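Alr3699 protein (Nostoc sp., PDB 4XSO) is a GT-B-fold protein of the glycosyltransferase kind, built from two Rossmann-like domains that face each other across a cleft. Local coordinates at residues A318-L330 with I356-F368. Residues are numbered along the deposited sequence; the frame is centred on the assembly and turned at random.
Sequences AMELVEHGVNGFL and IASNAQAIASQRF
Ile356 lies against the turn at 325-328, its two branches dividing the work. With CG1 anti to the carbonyl carbon (chi1 -69°), CD1 extends past Gly325 O to Phe329, touching ring atom CZ at 3.6 Å with the two side chains crossing at about a right angle, while CG2 rests on the backbone, 3.4 Å from Gly328 N. One helical turn on, Asn359 adds a hydrogen bond: its ND2 donates to Val326 O over 2.9 Å with an N-H...O angle of 156°, the carbonyl oxygen lying near the amide plane. Next along the helix, at Ala360, the backbones draw close, and its CB sits 3.3 Å from Asn327 O. The Asn327 side chain turns back into its own loop, where OD1 accepts from Glu323 N at 2.7 Å, which helps to hold the rotation of the amide; its CB packs on Ala360 CA and Ile363 CG2, and ND2 lies 3.6 Å from the same CG2.

At the far end of the helix segment Arg367 takes Glu320 O end-on, NH1 at 2.8 Å and NH2 at 3.0 Å from that single oxygen, which lies in the guanidinium plane. CZ of Phe368 stands over the centre of one guanidinium face, and Arg367 CB lies over a face of the Phe368 ring; the same CZ meets Leu321 CD2. The carboxylate of Glu320 is hydrogen-bonded to Tyr179 OH and to the backbone N atoms of Gln159 and Ala160. In this GT-B protein helix 350-368 packs over the loop that runs into 329-331, the edge strand of the parallel, Rossmann-like sheet of the C-terminal domain.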
ATOM      1  N   ALA A 318      22.550 -12.908  23.296  1.00 38.64           N
ATOM      2  CA  ALA A 318      23.751 -13.528  23.903  1.00 41.19           C
ATOM      3  C   ALA A 318      23.421 -14.454  25.050  1.00 44.34           C
ATOM      4  O   ALA A 318      24.008 -15.535  25.222  1.00 37.53           O
ATOM      5  CB  ALA A 318      24.721 -12.444  24.397  1.00 45.45           C
ATOM      6  N   MET A 319      22.453 -14.048  25.858  1.00 40.18           N
ATOM      7  CA  MET A 319      22.067 -14.867  27.009  1.00 40.15           C
ATOM      8  C   MET A 319      21.512 -16.235  26.568  1.00 39.68           C
ATOM      9  O   MET A 319      21.563 -17.168  27.327  1.00 34.00           O
ATOM     10  CB  MET A 319      21.051 -14.116  27.903  1.00 39.91           C
ATOM     11  CG  MET A 319      21.251 -12.607  27.945  1.00 48.05           C
ATOM     12  SD  MET A 319      20.357 -11.811  29.312  1.00 41.97           S
ATOM     13  CE  MET A 319      18.867 -11.227  28.553  1.00 48.46           C
ATOM     14  N   GLU A 320      21.027 -16.401  25.333  1.00 34.81           N
ATOM     15  CA  GLU A 320      20.441 -17.702  24.932  1.00 33.83           C
ATOM     16  C   GLU A 320      21.512 -18.561  24.274  1.00 37.08           C
ATOM     17  O   GLU A 320      21.304 -19.761  24.067  1.00 33.51           O
ATOM     18  CB  GLU A 320      19.381 -17.506  23.842  1.00 37.46           C
ATOM     19  CG  GLU A 320      18.162 -16.758  24.265  1.00 39.97           C
ATOM     20  CD  GLU A 320      17.440 -16.148  23.057  1.00 38.38           C
ATOM     21  OE1 GLU A 320      17.033 -16.932  22.161  1.00 39.68           O
ATOM     22  OE2 GLU A 320      17.256 -14.907  23.051  1.00 40.33           O
ATOM     23  N   LEU A 321      22.599 -17.904  23.877  1.00 36.66           N
ATOM     24  CA  LEU A 321      23.706 -18.543  23.237  1.00 36.56           C
ATOM     25  C   LEU A 321      24.700 -19.178  24.191  1.00 37.54           C
ATOM     26  O   LEU A 321      25.396 -20.161  23.823  1.00 32.50           O
ATOM     27  CB  LEU A 321      24.427 -17.551  22.338  1.00 35.67           C
ATOM     28  CG  LEU A 321      23.547 -16.770  21.334  1.00 34.65           C
ATOM     29  CD1 LEU A 321      24.382 -15.845  20.480  1.00 34.14           C
ATOM     30  CD2 LEU A 321      22.774 -17.721  20.435  1.00 37.09           C
ATOM     31  N   VAL A 322      24.859 -18.581  25.367  1.00 32.24           N
ATOM     32  CA  VAL A 322      25.984 -18.945  26.244  1.00 35.16           C
ATOM     33  C   VAL A 322      25.457 -19.313  27.581  1.00 35.26           C
ATOM     34  O   VAL A 322      24.673 -18.573  28.093  1.00 36.21           O
ATOM     35  CB  VAL A 322      26.973 -17.760  26.483  1.00 41.73           C
ATOM     36  CG1 VAL A 322      27.991 -18.132  27.542  1.00 37.17           C
ATOM     37  CG2 VAL A 322      27.694 -17.294  25.221  1.00 42.80           C
ATOM     38  N   GLU A 323      25.879 -20.441  28.158  1.00 37.64           N
ATOM     39  CA  GLU A 323      25.647 -20.657  29.611  1.00 40.12           C
ATOM     40  C   GLU A 323      26.973 -20.442  30.281  1.00 32.54           C
ATOM     41  O   GLU A 323      27.965 -21.105  29.926  1.00 28.46           O
ATOM     42  CB  GLU A 323      25.115 -22.038  29.972  1.00 46.08           C
ATOM     43  CG  GLU A 323      23.617 -22.180  29.869  1.00 59.45           C
ATOM     44  CD  GLU A 323      22.886 -21.640  31.092  1.00 64.56           C
ATOM     45  OE1 GLU A 323      23.539 -21.269  32.120  1.00 62.89           O
ATOM     46  OE2 GLU A 323      21.641 -21.592  31.007  1.00 65.57           O
ATOM     47  N   HIS A 324      26.960 -19.485  31.202  1.00 30.76           N
ATOM     48  CA  HIS A 324      28.147 -18.922  31.879  1.00 33.68           C
ATOM     49  C   HIS A 324      28.864 -19.994  32.644  1.00 29.81           C
ATOM     50  O   HIS A 324      28.262 -20.703  33.430  1.00 30.81           O
ATOM     51  CB  HIS A 324      27.708 -17.797  32.886  1.00 35.53           C
ATOM     52  CG  HIS A 324      28.852 -17.141  33.598  1.00 42.28           C
ATOM     53  ND1 HIS A 324      29.583 -16.122  33.031  1.00 44.39           N
ATOM     54  CD2 HIS A 324      29.438 -17.390  34.800  1.00 43.31           C
ATOM     55  CE1 HIS A 324      30.539 -15.731  33.861  1.00 42.83           C
ATOM     56  NE2 HIS A 324      30.478 -16.489  34.943  1.00 41.76           N
ATOM     57  N   GLY A 325      30.166 -20.052  32.417  1.00 32.58           N
ATOM     58  CA  GLY A 325      31.078 -21.053  32.856  1.00 31.30           C
ATOM     59  C   GLY A 325      30.946 -22.442  32.150  1.00 33.73           C
ATOM     60  O   GLY A 325      31.704 -23.320  32.441  1.00 29.97           O
ATOM     61  N   VAL A 326      29.951 -22.655  31.312  1.00 30.73           N
ATOM     62  CA  VAL A 326      29.784 -23.952  30.620  1.00 28.74           C
ATOM     63  C   VAL A 326      30.381 -23.958  29.243  1.00 29.08           C
ATOM     64  O   VAL A 326      31.257 -24.825  28.920  1.00 29.57           O
ATOM     65  CB  VAL A 326      28.328 -24.373  30.597  1.00 30.31           C
ATOM     66  CG1 VAL A 326      28.121 -25.783  29.962  1.00 31.63           C
ATOM     67  CG2 VAL A 326      27.781 -24.339  31.978  1.00 32.61           C
ATOM     68  N   ASN A 327      29.938 -23.019  28.421  1.00 29.36           N
ATOM     69  CA  ASN A 327      30.369 -22.981  26.985  1.00 31.48           C
ATOM     70  C   ASN A 327      30.737 -21.575  26.568  1.00 31.59           C
ATOM     71  O   ASN A 327      30.808 -21.239  25.407  1.00 35.18           O
ATOM     72  CB  ASN A 327      29.269 -23.563  26.126  1.00 30.42           C
ATOM     73  CG  ASN A 327      27.907 -22.988  26.497  1.00 37.24           C
ATOM     74  OD1 ASN A 327      27.775 -21.781  26.792  1.00 33.61           O
ATOM     75  ND2 ASN A 327      26.918 -23.878  26.628  1.00 42.15           N
ATOM     76  N   GLY A 328      30.976 -20.744  27.561  1.00 30.18           N
ATOM     77  CA  GLY A 328      31.404 -19.368  27.388  1.00 30.50           C
ATOM     78  C   GLY A 328      31.230 -18.570  28.702  1.00 28.44           C
ATOM     79  O   GLY A 328      30.913 -19.125  29.737  1.00 31.08           O
ATOM     80  N   PHE A 329      31.379 -17.269  28.614  1.00 31.06           N
ATOM     81  CA  PHE A 329      31.252 -16.355  29.750  1.00 35.44           C
ATOM     82  C   PHE A 329      30.383 -15.203  29.362  1.00 32.72           C
ATOM     83  O   PHE A 329      30.365 -14.762  28.193  1.00 31.35           O
ATOM     84  CB  PHE A 329      32.585 -15.814  30.188  1.00 35.14           C
ATOM     85  CG  PHE A 329      33.597 -16.884  30.497  1.00 36.47           C
ATOM     86  CD1 PHE A 329      33.632 -17.487  31.713  1.00 35.29           C
ATOM     87  CD2 PHE A 329      34.499 -17.282  29.520  1.00 41.44           C
ATOM     88  CE1 PHE A 329      34.561 -18.455  32.014  1.00 38.01           C
ATOM     89  CE2 PHE A 329      35.400 -18.274  29.783  1.00 41.80           C
ATOM     90  CZ  PHE A 329      35.444 -18.847  31.027  1.00 42.21           C
ATOM     91  N   LEU A 330      29.687 -14.682  30.362  1.00 28.63           N
ATOM     92  CA  LEU A 330      28.769 -13.581  30.147  1.00 34.15           C
ATOM     93  C   LEU A 330      29.124 -12.539  31.171  1.00 36.11           C
ATOM     94  O   LEU A 330      29.319 -12.879  32.297  1.00 37.00           O
ATOM     95  CB  LEU A 330      27.322 -13.967  30.340  1.00 35.50           C
ATOM     96  CG  LEU A 330      26.759 -14.959  29.337  1.00 38.08           C
ATOM     97  CD1 LEU A 330      25.360 -15.388  29.790  1.00 39.40           C
ATOM     98  CD2 LEU A 330      26.775 -14.335  27.961  1.00 40.16           C
ATOM     99  N   ILE A 356      35.751 -25.622  28.540  1.00 31.79           N
ATOM    100  CA  ILE A 356      34.685 -24.737  28.113  1.00 33.73           C
ATOM    101  C   ILE A 356      34.659 -24.533  26.581  1.00 32.00           C
ATOM    102  O   ILE A 356      33.580 -24.505  25.955  1.00 34.07           O
ATOM    103  CB  ILE A 356      34.807 -23.396  28.807  1.00 31.60           C
ATOM    104  CG1 ILE A 356      34.485 -23.584  30.310  1.00 31.56           C
ATOM    105  CG2 ILE A 356      33.905 -22.323  28.113  1.00 33.96           C
ATOM    106  CD1 ILE A 356      34.743 -22.383  31.155  1.00 32.91           C
ATOM    107  N   ALA A 357      35.822 -24.311  26.030  1.00 28.47           N
ATOM    108  CA  ALA A 357      35.993 -24.063  24.607  1.00 30.87           C
ATOM    109  C   ALA A 357      35.560 -25.314  23.816  1.00 33.77           C
ATOM    110  O   ALA A 357      34.848 -25.237  22.820  1.00 30.83           O
ATOM    111  CB  ALA A 357      37.436 -23.685  24.285  1.00 33.48           C
ATOM    112  N   SER A 358      35.893 -26.463  24.350  1.00 32.36           N
ATOM    113  CA  SER A 358      35.496 -27.701  23.719  1.00 34.49           C
ATOM    114  C   SER A 358      33.954 -27.927  23.894  1.00 33.89           C
ATOM    115  O   SER A 358      33.268 -28.326  22.944  1.00 32.28           O
ATOM    116  CB  SER A 358      36.327 -28.806  24.322  1.00 35.06           C
ATOM    117  OG  SER A 358      35.829 -30.017  23.876  1.00 45.59           O
ATOM    118  N   ASN A 359      33.400 -27.587  25.061  1.00 29.89           N
ATOM    119  CA  ASN A 359      31.936 -27.643  25.268  1.00 30.96           C
ATOM    120  C   ASN A 359      31.236 -26.758  24.223  1.00 32.64           C
ATOM    121  O   ASN A 359      30.236 -27.162  23.579  1.00 29.36           O
ATOM    122  CB  ASN A 359      31.547 -27.138  26.694  1.00 30.05           C
ATOM    123  CG  ASN A 359      31.971 -28.078  27.777  1.00 30.07           C
ATOM    124  OD1 ASN A 359      32.402 -29.194  27.494  1.00 33.64           O
ATOM    125  ND2 ASN A 359      31.852 -27.651  29.027  1.00 30.64           N
ATOM    126  N   ALA A 360      31.791 -25.554  24.027  1.00 30.78           N
ATOM    127  CA  ALA A 360      31.219 -24.604  23.095  1.00 33.60           C
ATOM    128  C   ALA A 360      31.100 -25.118  21.652  1.00 30.45           C
ATOM    129  O   ALA A 360      30.050 -25.006  21.023  1.00 31.40           O
ATOM    130  CB  ALA A 360      32.018 -23.299  23.148  1.00 36.33           C
ATOM    131  N   GLN A 361      32.161 -25.706  21.123  1.00 32.08           N
ATOM    132  CA  GLN A 361      32.109 -26.271  19.781  1.00 28.73           C
ATOM    133  C   GLN A 361      31.006 -27.299  19.690  1.00 28.47           C
ATOM    134  O   GLN A 361      30.278 -27.301  18.705  1.00 28.69           O
ATOM    135  CB  GLN A 361      33.473 -26.851  19.338  1.00 30.59           C
ATOM    136  CG  GLN A 361      33.500 -27.149  17.855  1.00 35.19           C
ATOM    137  CD  GLN A 361      34.921 -27.432  17.348  1.00 44.81           C
ATOM    138  OE1 GLN A 361      35.516 -28.405  17.740  1.00 47.11           O
ATOM    139  NE2 GLN A 361      35.492 -26.514  16.526  1.00 45.21           N
ATOM    140  N   ALA A 362      30.908 -28.169  20.703  1.00 31.75           N
ATOM    141  CA  ALA A 362      29.937 -29.290  20.707  1.00 34.45           C
ATOM    142  C   ALA A 362      28.517 -28.741  20.737  1.00 35.85           C
ATOM    143  O   ALA A 362      27.695 -29.194  19.957  1.00 29.86           O
ATOM    144  CB  ALA A 362      30.132 -30.209  21.919  1.00 35.80           C
ATOM    145  N   ILE A 363      28.215 -27.808  21.675  1.00 29.97           N
ATOM    146  CA  ILE A 363      26.892 -27.315  21.774  1.00 28.15           C
ATOM    147  C   ILE A 363      26.510 -26.465  20.545  1.00 30.61           C
ATOM    148  O   ILE A 363      25.379 -26.564  20.057  1.00 30.41           O
ATOM    149  CB  ILE A 363      26.617 -26.606  23.157  1.00 36.43           C
ATOM    150  CG1 ILE A 363      25.137 -26.184  23.276  1.00 39.36           C
ATOM    151  CG2 ILE A 363      27.438 -25.369  23.370  1.00 38.94           C
ATOM    152  CD1 ILE A 363      24.233 -27.379  23.406  1.00 44.21           C
ATOM    153  N   ALA A 364      27.412 -25.643  20.023  1.00 29.91           N
ATOM    154  CA  ALA A 364      27.049 -24.773  18.901  1.00 32.44           C
ATOM    155  C   ALA A 364      26.822 -25.632  17.609  1.00 32.67           C
ATOM    156  O   ALA A 364      25.996 -25.318  16.723  1.00 28.54           O
ATOM    157  CB  ALA A 364      28.155 -23.741  18.677  1.00 32.14           C
ATOM    158  N   SER A 365      27.599 -26.698  17.487  1.00 31.13           N
ATOM    159  CA  SER A 365      27.449 -27.585  16.336  1.00 32.82           C
ATOM    160  C   SER A 365      26.038 -28.212  16.367  1.00 30.09           C
ATOM    161  O   SER A 365      25.409 -28.420  15.338  1.00 35.83           O
ATOM    162  CB  SER A 365      28.549 -28.674  16.380  1.00 32.80           C
ATOM    163  OG  SER A 365      29.797 -28.030  16.170  1.00 34.86           O
ATOM    164  N   GLN A 366      25.592 -28.553  17.566  1.00 29.87           N
ATOM    165  CA  GLN A 366      24.265 -29.113  17.724  1.00 33.00           C
ATOM    166  C   GLN A 366      23.141 -28.101  17.413  1.00 30.71           C
ATOM    167  O   GLN A 366      22.191 -28.434  16.677  1.00 27.86           O
ATOM    168  CB  GLN A 366      24.150 -29.809  19.096  1.00 28.63           C
ATOM    169  CG  GLN A 366      22.751 -30.244  19.503  1.00 31.97           C
ATOM    170  CD  GLN A 366      22.614 -30.434  21.016  1.00 35.88           C
ATOM    171  OE1 GLN A 366      23.378 -31.179  21.623  1.00 41.81           O
ATOM    172  NE2 GLN A 366      21.660 -29.731  21.631  1.00 34.59           N
ATOM    173  N   ARG A 367      23.206 -26.895  17.985  1.00 29.95           N
ATOM    174  CA  ARG A 367      22.106 -25.905  17.868  1.00 28.15           C
ATOM    175  C   ARG A 367      22.047 -25.064  16.616  1.00 28.73           C
ATOM    176  O   ARG A 367      21.007 -24.619  16.251  1.00 29.93           O
ATOM    177  CB  ARG A 367      22.255 -24.937  19.084  1.00 28.38           C
ATOM    178  CG  ARG A 367      22.221 -25.666  20.433  1.00 30.62           C
ATOM    179  CD  ARG A 367      22.408 -24.692  21.642  1.00 38.23           C
ATOM    180  NE  ARG A 367      21.277 -23.762  21.689  1.00 35.38           N
ATOM    181  CZ  ARG A 367      21.233 -22.616  22.373  1.00 37.74           C
ATOM    182  NH1 ARG A 367      22.241 -22.204  23.114  1.00 36.90           N
ATOM    183  NH2 ARG A 367      20.141 -21.863  22.289  1.00 36.90           N
ATOM    184  N   PHE A 368      23.191 -24.752  15.988  1.00 27.87           N
ATOM    185  CA  PHE A 368      23.263 -23.747  14.951  1.00 27.80           C
ATOM    186  C   PHE A 368      23.778 -24.292  13.593  1.00 28.29           C
ATOM    187  O   PHE A 368      24.114 -23.529  12.684  1.00 30.21           O
ATOM    188  CB  PHE A 368      24.127 -22.611  15.430  1.00 27.28           C
ATOM    189  CG  PHE A 368      23.715 -22.114  16.775  1.00 25.81           C
ATOM    190  CD1 PHE A 368      22.463 -21.563  16.962  1.00 26.10           C
ATOM    191  CD2 PHE A 368      24.550 -22.256  17.859  1.00 29.34           C
ATOM    192  CE1 PHE A 368      22.099 -21.100  18.244  1.00 32.85           C
ATOM    193  CE2 PHE A 368      24.177 -21.829  19.155  1.00 29.07           C
ATOM    194  CZ  PHE A 368      22.986 -21.253  19.341  1.00 28.66           C
TER